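Local atomic coordinates of peptidoglycan D,D-transpeptidase MrdA (Pseudomonas aeruginosa, PDB entry 7KIS), a protein that probably cross-links the peptidoglycan of the cell wall as a penicillin-binding D,D-transpeptidase of the inner membrane. Residues F173-G178 with P287-N292. Residues are numbered along the deposited sequence; the frame is centred on the assembly and turned at random.
Sequences FAHSVG and PSYDPN
Ala174 puts its methyl group over one face of the Tyr289 ring, a CH-pi contact where the two parts of this class B penicillin-binding protein meet. Residues 173-178 lie in a loop before strand 179-182, in the N-terminal, dimerisation-family part, and 174-177 coil with helical backbone angles. Residues 287-292 belong to the loop after strand 280-286, an outermost strand of the transpeptidase sheet. Ala174 CB lies 3.5 Å from the Tyr289 ring centroid and 13° off the ring normal. The same methyl touches the proline ring, with CB 3.8 Å from Pro291 CG. His175 comes next and makes a T-shaped pair: the edge of Tyr289 points at the imidazole face. Their ring planes stand at 79°, with centroids 5.2 Å apart. With chi1 at 59°, Tyr289 CG lies between the backbone N and the carbonyl carbon, and the ring turns one face to Ala174 CB and its edge to His175. One water links the two rings, weakly bonded to His175 ND1 and 3.2 Å from Tyr289 OH. Gly178 O lies 3.8 Å from Pro291 CB. Pro291 sits inside an Asx turn: Asn292 N meets Asp290 OD1 from above the carboxylate plane at 3.1 Å, while Asn292 ND2 uses the syn lone pair of OD1.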
loop_
_atom_site.group_PDB
_atom_site.type_symbol
_atom_site.label_atom_id
_atom_site.label_comp_id
_atom_site.label_asym_id
_atom_site.label_seq_id
_atom_site.Cartn_x
_atom_site.Cartn_y
_atom_site.Cartn_z
ATOM N N PHE A 173 11.163 -7.187 -9.535
ATOM C CA PHE A 173 9.734 -7.346 -9.774
ATOM C C PHE A 173 9.169 -8.660 -9.246
ATOM O O PHE A 173 8.083 -9.067 -9.677
ATOM C CB PHE A 173 9.430 -7.250 -11.265
ATOM C CG PHE A 173 9.141 -5.863 -11.724
ATOM C CD1 PHE A 173 10.132 -5.085 -12.297
ATOM C CD2 PHE A 173 7.879 -5.324 -11.565
ATOM C CE1 PHE A 173 9.865 -3.800 -12.717
ATOM C CE2 PHE A 173 7.603 -4.042 -11.981
ATOM C CZ PHE A 173 8.597 -3.278 -12.557
ATOM N N ALA A 174 9.871 -9.337 -8.335
ATOM C CA ALA A 174 9.437 -10.667 -7.920
ATOM C C ALA A 174 8.063 -10.621 -7.263
ATOM O O ALA A 174 7.243 -11.526 -7.457
ATOM C CB ALA A 174 10.467 -11.283 -6.974
ATOM N N HIS A 175 7.794 -9.575 -6.487
ATOM C CA HIS A 175 6.521 -9.454 -5.790
ATOM C C HIS A 175 5.489 -8.643 -6.563
ATOM O O HIS A 175 4.289 -8.803 -6.319
ATOM C CB HIS A 175 6.739 -8.838 -4.406
ATOM C CG HIS A 175 7.613 -9.664 -3.515
ATOM N ND1 HIS A 175 7.154 -10.781 -2.852
ATOM C CD2 HIS A 175 8.922 -9.544 -3.190
ATOM C CE1 HIS A 175 8.140 -11.310 -2.150
ATOM N NE2 HIS A 175 9.224 -10.579 -2.338
ATOM N N SER A 176 5.921 -7.779 -7.483
ATOM C CA SER A 176 4.975 -7.053 -8.323
ATOM C C SER A 176 4.421 -7.949 -9.429
ATOM O O SER A 176 3.211 -8.196 -9.497
ATOM C CB SER A 176 5.649 -5.814 -8.919
ATOM O OG SER A 176 6.568 -5.241 -8.003
ATOM N N VAL A 177 5.298 -8.448 -10.302
ATOM C CA VAL A 177 4.853 -9.244 -11.443
ATOM C C VAL A 177 4.626 -10.694 -11.039
ATOM O O VAL A 177 3.691 -11.346 -11.520
ATOM C CB VAL A 177 5.867 -9.131 -12.596
ATOM C CG1 VAL A 177 5.486 -10.064 -13.741
ATOM C CG2 VAL A 177 5.945 -7.704 -13.087
ATOM N N GLY A 178 5.466 -11.221 -10.153
ATOM C CA GLY A 178 5.425 -12.627 -9.815
ATOM C C GLY A 178 6.269 -13.426 -10.784
ATOM O O GLY A 178 7.248 -12.905 -11.328
ATOM N N PRO A 287 13.213 -8.404 1.536
ATOM C CA PRO A 287 14.187 -8.621 0.457
ATOM C C PRO A 287 13.565 -9.172 -0.826
ATOM O O PRO A 287 12.344 -9.339 -0.886
ATOM C CB PRO A 287 15.157 -9.636 1.067
ATOM C CG PRO A 287 14.338 -10.386 2.042
ATOM C CD PRO A 287 13.376 -9.389 2.620
ATOM N N SER A 288 14.388 -9.440 -1.837
ATOM C CA SER A 288 13.904 -9.907 -3.126
ATOM C C SER A 288 14.396 -11.323 -3.410
ATOM O O SER A 288 15.053 -11.967 -2.585
ATOM C CB SER A 288 14.365 -8.960 -4.239
ATOM O OG SER A 288 13.931 -7.628 -4.017
ATOM N N TYR A 289 14.038 -11.807 -4.598
ATOM C CA TYR A 289 14.509 -13.080 -5.118
ATOM C C TYR A 289 14.446 -13.011 -6.638
ATOM O O TYR A 289 13.715 -12.199 -7.210
ATOM C CB TYR A 289 13.710 -14.271 -4.566
ATOM C CG TYR A 289 12.224 -14.262 -4.850
ATOM C CD1 TYR A 289 11.723 -14.755 -6.047
ATOM C CD2 TYR A 289 11.318 -13.788 -3.908
ATOM C CE1 TYR A 289 10.365 -14.764 -6.307
ATOM C CE2 TYR A 289 9.956 -13.791 -4.160
ATOM C CZ TYR A 289 9.487 -14.280 -5.360
ATOM O OH TYR A 289 8.134 -14.286 -5.614
ATOM N N ASP A 290 15.220 -13.870 -7.289
ATOM C CA ASP A 290 15.191 -13.944 -8.746
ATOM C C ASP A 290 14.000 -14.778 -9.199
ATOM O O ASP A 290 13.946 -15.975 -8.891
ATOM C CB ASP A 290 16.487 -14.540 -9.283
ATOM C CG ASP A 290 16.699 -14.248 -10.762
ATOM O OD1 ASP A 290 15.741 -13.812 -11.436
ATOM O OD2 ASP A 290 17.829 -14.455 -11.251
ATOM N N PRO A 291 13.033 -14.204 -9.924
ATOM C CA PRO A 291 11.909 -15.015 -10.417
ATOM C C PRO A 291 12.292 -15.952 -11.549
ATOM O O PRO A 291 11.480 -16.810 -11.917
ATOM C CB PRO A 291 10.892 -13.968 -10.893
ATOM C CG PRO A 291 11.408 -12.636 -10.405
ATOM C CD PRO A 291 12.886 -12.788 -10.287
ATOM N N ASN A 292 13.497 -15.822 -12.105
ATOM C CA ASN A 292 13.951 -16.681 -13.191
ATOM C C ASN A 292 14.433 -18.043 -12.716
ATOM O O ASN A 292 14.969 -18.803 -13.530
ATOM C CB ASN A 292 15.074 -16.000 -13.973
ATOM C CG ASN A 292 14.600 -14.787 -14.742
ATOM O OD1 ASN A 292 13.840 -14.911 -15.704
ATOM N ND2 ASN A 292 15.046 -13.610 -14.329
HETATM O O HOH W 1 5.685 -13.069 -4.042
#